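Local atomic coordinates of 6-phosphogluconate dehydrogenase (Pseudomonas syringae, PDB entry 5U5G), a protein that probably reduces (2-oxopropyl)phosphonic acid to its alcohol with NADPH during fosfomycin biosynthesis, and binds both the cofactor and this ketone. Residues Ile182-Gly194 / Glu276-His288. Numbering follows the deposited sequence.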
ATOM      1  N   ILE A 182      -1.925  -9.394   0.089  1.00 15.47           N
ATOM      2  CA  ILE A 182      -3.154  -8.825   0.636  1.00 19.52           C
ATOM      3  C   ILE A 182      -3.496  -7.516  -0.065  1.00 18.24           C
ATOM      4  O   ILE A 182      -4.653  -7.273  -0.426  1.00 19.45           O
ATOM      5  CB  ILE A 182      -3.019  -8.619   2.154  1.00 17.76           C
ATOM      6  CG1 ILE A 182      -2.860  -9.976   2.854  1.00 16.81           C
ATOM      7  CG2 ILE A 182      -4.247  -7.875   2.664  1.00 15.61           C
ATOM      8  CD1 ILE A 182      -2.250  -9.892   4.283  1.00 19.10           C
ATOM      9  N   ASN A 183      -2.494  -6.642  -0.243  1.00 18.61           N
ATOM     10  CA  ASN A 183      -2.728  -5.365  -0.910  1.00 18.25           C
ATOM     11  C   ASN A 183      -3.208  -5.571  -2.338  1.00 19.13           C
ATOM     12  O   ASN A 183      -4.103  -4.856  -2.814  1.00 20.79           O
ATOM     13  CB  ASN A 183      -1.449  -4.516  -0.930  1.00 15.78           C
ATOM     14  CG  ASN A 183      -0.989  -4.108   0.465  1.00 20.64           C
ATOM     15  OD1 ASN A 183      -1.705  -4.295   1.442  1.00 19.67           O
ATOM     16  ND2 ASN A 183       0.202  -3.534   0.552  1.00 17.78           N
ATOM     17  N   LEU A 184      -2.574  -6.507  -3.053  1.00 19.89           N
ATOM     18  CA  LEU A 184      -2.919  -6.759  -4.446  1.00 17.99           C
ATOM     19  C   LEU A 184      -4.339  -7.280  -4.569  1.00 18.03           C
ATOM     20  O   LEU A 184      -5.112  -6.801  -5.403  1.00 19.34           O
ATOM     21  CB  LEU A 184      -1.927  -7.749  -5.061  1.00 19.24           C
ATOM     22  CG  LEU A 184      -2.181  -8.131  -6.534  1.00 20.78           C
ATOM     23  CD1 LEU A 184      -2.226  -6.896  -7.430  1.00 18.88           C
ATOM     24  CD2 LEU A 184      -1.114  -9.096  -7.032  1.00 18.29           C
ATOM     25  N   ALA A 185      -4.702  -8.273  -3.749  1.00 19.22           N
ATOM     26  CA  ALA A 185      -6.055  -8.817  -3.832  1.00 19.11           C
ATOM     27  C   ALA A 185      -7.093  -7.770  -3.451  1.00 19.75           C
ATOM     28  O   ALA A 185      -8.162  -7.696  -4.065  1.00 20.83           O
ATOM     29  CB  ALA A 185      -6.190 -10.050  -2.943  1.00 20.74           C
ATOM     30  N   GLY A 186      -6.800  -6.951  -2.439  1.00 19.25           N
ATOM     31  CA  GLY A 186      -7.716  -5.872  -2.097  1.00 18.34           C
ATOM     32  C   GLY A 186      -7.836  -4.851  -3.213  1.00 23.09           C
ATOM     33  O   GLY A 186      -8.939  -4.405  -3.550  1.00 21.33           O
ATOM     34  N   ALA A 187      -6.696  -4.467  -3.806  1.00 18.84           N
ATOM     35  CA  ALA A 187      -6.730  -3.446  -4.848  1.00 17.89           C
ATOM     36  C   ALA A 187      -7.523  -3.930  -6.054  1.00 19.18           C
ATOM     37  O   ALA A 187      -8.314  -3.172  -6.626  1.00 19.29           O
ATOM     38  CB  ALA A 187      -5.306  -3.041  -5.249  1.00 15.30           C
ATOM     39  N   ILE A 188      -7.368  -5.208  -6.423  1.00 19.63           N
ATOM     40  CA  ILE A 188      -8.141  -5.768  -7.536  1.00 20.23           C
ATOM     41  C   ILE A 188      -9.633  -5.801  -7.204  1.00 21.83           C
ATOM     42  O   ILE A 188     -10.486  -5.550  -8.070  1.00 21.31           O
ATOM     43  CB  ILE A 188      -7.599  -7.162  -7.917  1.00 19.58           C
ATOM     44  CG1 ILE A 188      -6.197  -7.034  -8.506  1.00 18.92           C
ATOM     45  CG2 ILE A 188      -8.515  -7.850  -8.938  1.00 21.52           C
ATOM     46  CD1 ILE A 188      -5.554  -8.366  -8.867  1.00 22.83           C
ATOM     47  N   GLU A 189      -9.980  -6.092  -5.953  1.00 22.09           N
ATOM     48  CA  GLU A 189     -11.392  -6.058  -5.584  1.00 21.96           C
ATOM     49  C   GLU A 189     -11.946  -4.642  -5.657  1.00 21.11           C
ATOM     50  O   GLU A 189     -13.066  -4.429  -6.126  1.00 20.70           O
ATOM     51  CB  GLU A 189     -11.587  -6.641  -4.187  1.00 21.05           C
ATOM     52  CG  GLU A 189     -11.471  -8.151  -4.164  1.00 24.00           C
ATOM     53  CD  GLU A 189     -11.834  -8.735  -2.817  1.00 20.93           C
ATOM     54  OE1 GLU A 189     -12.562  -8.062  -2.055  1.00 23.49           O
ATOM     55  OE2 GLU A 189     -11.406  -9.866  -2.524  1.00 20.81           O
ATOM     56  N   VAL A 190     -11.166  -3.659  -5.214  1.00 19.59           N
ATOM     57  CA  VAL A 190     -11.658  -2.289  -5.188  1.00 20.28           C
ATOM     58  C   VAL A 190     -11.779  -1.730  -6.603  1.00 22.16           C
ATOM     59  O   VAL A 190     -12.783  -1.096  -6.950  1.00 22.03           O
ATOM     60  CB  VAL A 190     -10.742  -1.448  -4.283  1.00 19.86           C
ATOM     61  CG1 VAL A 190     -10.849   0.021  -4.596  1.00 21.79           C
ATOM     62  CG2 VAL A 190     -11.114  -1.724  -2.818  1.00 18.95           C
ATOM     63  N   ILE A 191     -10.778  -1.981  -7.450  1.00 19.68           N
ATOM     64  CA  ILE A 191     -10.860  -1.560  -8.848  1.00 21.73           C
ATOM     65  C   ILE A 191     -12.050  -2.220  -9.530  1.00 22.45           C
ATOM     66  O   ILE A 191     -12.796  -1.569 -10.273  1.00 21.94           O
ATOM     67  CB  ILE A 191      -9.545  -1.875  -9.588  1.00 19.22           C
ATOM     68  CG1 ILE A 191      -8.396  -1.046  -9.008  1.00 17.83           C
ATOM     69  CG2 ILE A 191      -9.711  -1.614 -11.080  1.00 21.28           C
ATOM     70  CD1 ILE A 191      -7.033  -1.526  -9.426  1.00 20.66           C
ATOM     71  N   SER A 192     -12.257  -3.515  -9.273  1.00 22.41           N
ATOM     72  CA  SER A 192     -13.340  -4.238  -9.937  1.00 21.98           C
ATOM     73  C   SER A 192     -14.698  -3.671  -9.550  1.00 23.42           C
ATOM     74  O   SER A 192     -15.564  -3.456 -10.410  1.00 21.63           O
ATOM     75  CB  SER A 192     -13.272  -5.727  -9.598  1.00 21.18           C
ATOM     76  OG  SER A 192     -12.061  -6.271 -10.081  1.00 24.66           O
ATOM     77  N   GLN A 193     -14.907  -3.448  -8.252  1.00 18.28           N
ATOM     78  CA  GLN A 193     -16.150  -2.841  -7.790  1.00 22.44           C
ATOM     79  C   GLN A 193     -16.359  -1.478  -8.430  1.00 23.22           C
ATOM     80  O   GLN A 193     -17.470  -1.156  -8.868  1.00 26.92           O
ATOM     81  CB  GLN A 193     -16.138  -2.726  -6.261  1.00 21.70           C
ATOM     82  CG  GLN A 193     -16.210  -4.075  -5.588  1.00 24.74           C
ATOM     83  CD  GLN A 193     -16.111  -3.994  -4.079  1.00 31.42           C
ATOM     84  OE1 GLN A 193     -17.013  -3.468  -3.411  1.00 29.90           O
ATOM     85  NE2 GLN A 193     -15.018  -4.530  -3.526  1.00 25.15           N
ATOM     86  N   GLY A 194     -15.294  -0.671  -8.506  1.00 21.15           N
ATOM     87  CA  GLY A 194     -15.407   0.637  -9.128  1.00 22.96           C
ATOM     88  C   GLY A 194     -15.894   0.561 -10.563  1.00 27.28           C
ATOM     89  O   GLY A 194     -16.759   1.339 -10.976  1.00 23.60           O
ATOM     90  N   GLU A 276       2.049 -20.104 -14.938  1.00 25.51           N
ATOM     91  CA  GLU A 276       2.761 -19.035 -15.623  1.00 25.79           C
ATOM     92  C   GLU A 276       1.900 -17.817 -15.913  1.00 25.44           C
ATOM     93  O   GLU A 276       2.423 -16.846 -16.466  1.00 28.24           O
ATOM     94  CB  GLU A 276       3.378 -19.538 -16.941  1.00 30.54           C
ATOM     95  CG  GLU A 276       4.637 -20.393 -16.762  1.00 29.63           C
ATOM     96  CD  GLU A 276       5.680 -19.757 -15.823  1.00 36.73           C
ATOM     97  OE1 GLU A 276       5.921 -18.524 -15.883  1.00 38.42           O
ATOM     98  OE2 GLU A 276       6.253 -20.499 -14.996  1.00 38.02           O
ATOM     99  N   SER A 277       0.610 -17.841 -15.566  1.00 25.55           N
ATOM    100  CA  SER A 277      -0.255 -16.682 -15.726  1.00 24.39           C
ATOM    101  C   SER A 277       0.017 -15.627 -14.648  1.00 26.37           C
ATOM    102  O   SER A 277       0.582 -15.906 -13.580  1.00 23.72           O
ATOM    103  CB  SER A 277      -1.721 -17.099 -15.687  1.00 29.95           C
ATOM    104  OG  SER A 277      -2.032 -17.930 -16.783  1.00 33.19           O
ATOM    105  N   ASP A 278      -0.406 -14.398 -14.946  1.00 24.62           N
ATOM    106  CA  ASP A 278      -0.048 -13.248 -14.124  1.00 21.76           C
ATOM    107  C   ASP A 278      -0.743 -13.306 -12.766  1.00 23.76           C
ATOM    108  O   ASP A 278      -1.905 -13.718 -12.654  1.00 20.38           O
ATOM    109  CB  ASP A 278      -0.419 -11.950 -14.853  1.00 24.78           C
ATOM    110  CG  ASP A 278       0.389 -10.755 -14.379  1.00 26.68           C
ATOM    111  OD1 ASP A 278       0.023 -10.129 -13.343  1.00 22.80           O
ATOM    112  OD2 ASP A 278       1.397 -10.439 -15.049  1.00 25.96           O
ATOM    113  N   GLN A 279      -0.014 -12.878 -11.725  1.00 23.26           N
ATOM    114  CA  GLN A 279      -0.610 -12.712 -10.401  1.00 20.90           C
ATOM    115  C   GLN A 279      -1.895 -11.887 -10.454  1.00 19.17           C
ATOM    116  O   GLN A 279      -2.829 -12.139  -9.688  1.00 20.58           O
ATOM    117  CB  GLN A 279       0.402 -12.053  -9.445  1.00 18.70           C
ATOM    118  CG  GLN A 279       0.972 -10.735  -9.979  1.00 19.81           C
ATOM    119  CD  GLN A 279       1.924 -10.045  -9.026  1.00 23.94           C
ATOM    120  OE1 GLN A 279       2.139 -10.499  -7.894  1.00 23.19           O
ATOM    121  NE2 GLN A 279       2.521  -8.945  -9.485  1.00 19.63           N
ATOM    122  N   CYS A 280      -1.964 -10.909 -11.354  1.00 20.13           N
ATOM    123  CA  CYS A 280      -3.140 -10.052 -11.471  1.00 24.47           C
ATOM    124  C   CYS A 280      -4.319 -10.729 -12.149  1.00 21.45           C
ATOM    125  O   CYS A 280      -5.338 -10.069 -12.341  1.00 23.12           O
ATOM    126  CB  CYS A 280      -2.793  -8.771 -12.226  1.00 20.87           C
ATOM    127  SG  CYS A 280      -1.574  -7.739 -11.394  1.00 22.66           S
ATOM    128  N   GLN A 281      -4.227 -12.013 -12.505  1.00 26.11           N
ATOM    129  CA  GLN A 281      -5.383 -12.707 -13.075  1.00 23.56           C
ATOM    130  C   GLN A 281      -6.502 -12.944 -12.063  1.00 23.00           C
ATOM    131  O   GLN A 281      -7.571 -13.438 -12.444  1.00 23.06           O
ATOM    132  CB  GLN A 281      -4.933 -14.025 -13.711  1.00 22.91           C
ATOM    133  CG  GLN A 281      -4.548 -13.861 -15.190  1.00 23.57           C
ATOM    134  CD  GLN A 281      -5.738 -13.421 -16.032  1.00 27.52           C
ATOM    135  OE1 GLN A 281      -6.680 -14.183 -16.221  1.00 31.23           O
ATOM    136  NE2 GLN A 281      -5.710 -12.186 -16.524  1.00 31.96           N
ATOM    137  N   TYR A 282      -6.292 -12.599 -10.788  1.00 20.33           N
ATOM    138  CA  TYR A 282      -7.422 -12.479  -9.873  1.00 20.91           C
ATOM    139  C   TYR A 282      -8.536 -11.619 -10.475  1.00 22.97           C
ATOM    140  O   TYR A 282      -9.713 -11.860 -10.200  1.00 22.44           O
ATOM    141  CB  TYR A 282      -6.957 -11.888  -8.539  1.00 21.61           C
ATOM    142  CG  TYR A 282      -8.015 -11.880  -7.433  1.00 21.73           C
ATOM    143  CD1 TYR A 282      -8.900 -12.939  -7.278  1.00 20.17           C
ATOM    144  CD2 TYR A 282      -8.083 -10.833  -6.517  1.00 19.94           C
ATOM    145  CE1 TYR A 282      -9.848 -12.946  -6.245  1.00 22.73           C
ATOM    146  CE2 TYR A 282      -9.026 -10.828  -5.485  1.00 18.69           C
ATOM    147  CZ  TYR A 282      -9.893 -11.885  -5.350  1.00 23.71           C
ATOM    148  OH  TYR A 282     -10.821 -11.864  -4.326  1.00 23.37           O
ATOM    149  N   PHE A 283      -8.175 -10.608 -11.282  1.00 22.83           N
ATOM    150  CA  PHE A 283      -9.161  -9.790 -11.993  1.00 25.10           C
ATOM    151  C   PHE A 283     -10.167 -10.659 -12.729  1.00 28.69           C
ATOM    152  O   PHE A 283     -11.379 -10.489 -12.584  1.00 27.78           O
ATOM    153  CB  PHE A 283      -8.471  -8.860 -13.005  1.00 24.28           C
ATOM    154  CG  PHE A 283      -8.175  -7.481 -12.482  1.00 26.37           C
ATOM    155  CD1 PHE A 283      -9.204  -6.635 -12.076  1.00 25.24           C
ATOM    156  CD2 PHE A 283      -6.864  -7.019 -12.426  1.00 21.30           C
ATOM    157  CE1 PHE A 283      -8.916  -5.354 -11.600  1.00 23.03           C
ATOM    158  CE2 PHE A 283      -6.570  -5.749 -11.970  1.00 21.32           C
ATOM    159  CZ  PHE A 283      -7.597  -4.914 -11.552  1.00 22.76           C
ATOM    160  N   SER A 284      -9.679 -11.605 -13.530  1.00 26.94           N
ATOM    161  CA  SER A 284     -10.605 -12.396 -14.329  1.00 28.51           C
ATOM    162  C   SER A 284     -11.314 -13.450 -13.493  1.00 31.01           C
ATOM    163  O   SER A 284     -12.489 -13.733 -13.739  1.00 33.56           O
ATOM    164  CB  SER A 284      -9.867 -13.036 -15.509  1.00 28.50           C
ATOM    165  OG  SER A 284      -8.889 -13.948 -15.047  1.00 33.30           O
ATOM    166  N   VAL A 285     -10.639 -14.020 -12.492  1.00 28.42           N
ATOM    167  CA  VAL A 285     -11.301 -14.976 -11.605  1.00 28.10           C
ATOM    168  C   VAL A 285     -12.419 -14.290 -10.842  1.00 35.82           C
ATOM    169  O   VAL A 285     -13.519 -14.838 -10.686  1.00 39.40           O
ATOM    170  CB  VAL A 285     -10.282 -15.617 -10.645  1.00 31.34           C
ATOM    171  CG1 VAL A 285     -10.999 -16.374  -9.539  1.00 33.57           C
ATOM    172  CG2 VAL A 285      -9.339 -16.537 -11.407  1.00 32.03           C
ATOM    173  N   LEU A 286     -12.162 -13.070 -10.375  1.00 34.01           N
ATOM    174  CA  LEU A 286     -13.168 -12.325  -9.630  1.00 39.14           C
ATOM    175  C   LEU A 286     -14.483 -12.258 -10.398  1.00 39.61           C
ATOM    176  O   LEU A 286     -15.546 -12.581  -9.858  1.00 40.57           O
ATOM    177  CB  LEU A 286     -12.637 -10.925  -9.325  1.00 35.43           C
ATOM    178  CG  LEU A 286     -13.091 -10.210  -8.065  1.00 31.96           C
ATOM    179  CD1 LEU A 286     -13.327 -11.171  -6.918  1.00 29.90           C
ATOM    180  CD2 LEU A 286     -12.011  -9.213  -7.719  1.00 29.28           C
ATOM    181  N   SER A 287     -14.425 -11.867 -11.672  1.00 34.88           N
ATOM    182  CA  SER A 287     -15.617 -11.817 -12.511  1.00 39.55           C
ATOM    183  C   SER A 287     -16.068 -13.189 -13.008  1.00 46.08           C
ATOM    184  O   SER A 287     -17.150 -13.276 -13.599  1.00 53.04           O
ATOM    185  CB  SER A 287     -15.377 -10.885 -13.701  1.00 42.32           C
ATOM    186  OG  SER A 287     -14.131 -11.149 -14.326  1.00 41.55           O
ATOM    187  N   HIS A 288     -15.283 -14.244 -12.769  1.00 47.46           N
ATOM    188  CA  HIS A 288     -15.578 -15.637 -13.171  1.00 51.39           C
ATOM    189  C   HIS A 288     -15.508 -15.845 -14.680  1.00 44.58           C
ATOM    190  O   HIS A 288     -14.812 -15.123 -15.391  1.00 44.37           O
ATOM    191  CB  HIS A 288     -16.954 -16.086 -12.660  1.00 57.84           C
ATOM    192  CG  HIS A 288     -16.913 -16.802 -11.343  1.00 63.16           C
ATOM    193  ND1 HIS A 288     -17.030 -16.143 -10.137  1.00 61.37           N
ATOM    194  CD2 HIS A 288     -16.779 -18.117 -11.042  1.00 58.11           C
ATOM    195  CE1 HIS A 288     -16.961 -17.018  -9.151  1.00 61.06           C
ATOM    196  NE2 HIS A 288     -16.813 -18.224  -9.672  1.00 63.35           N
TER
HETATM  197  O   HOH W   1     -12.823  -8.301 -12.062  1.00 38.16           O
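A buried carboxylate with partners in two subunits joins these segments: Tyr282 OH donates to Glu189 OE2 at 2.8 Å, on its anti side and 23° out of the carboxylate plane. Phe258 N of the second subunit bonds the same oxygen and its Ser259 OG bonds OE1, so both oxygens are occupied. Tyrosine suits because its flat ring, set by CG anti to the backbone N (chi1 -172°), spans the gap along small Ala185 while its hydroxyl reaches Glu189.

Ile188 CG2 sits over one face of Phe283 in a CH-pi contact, 3.5 Å from the ring centroid, while CD1 reaches Tyr282 CB; a branched side chain can touch both aromatics. Ile191 CG2 meets the Phe283 edge.

Ser192's short hydroxyl turns back to donate to Ile188 O (2.7 Å) and still accepts from a water that also donates to Phe283 O. Nearer the ligand, Leu184 CD2 packs on Gln279, whose OE1 accepts from Arg239 of the oxopropylphosphonate pocket.

In the mainly helical C-terminal region, apolar packing and one buried hydrogen bond thus tie the chain's last helix, 282-287, to long helix 168-196. The several donors would be expected to favour an ionised Glu189; the shared carboxylate itself links this junction to the dimer interface.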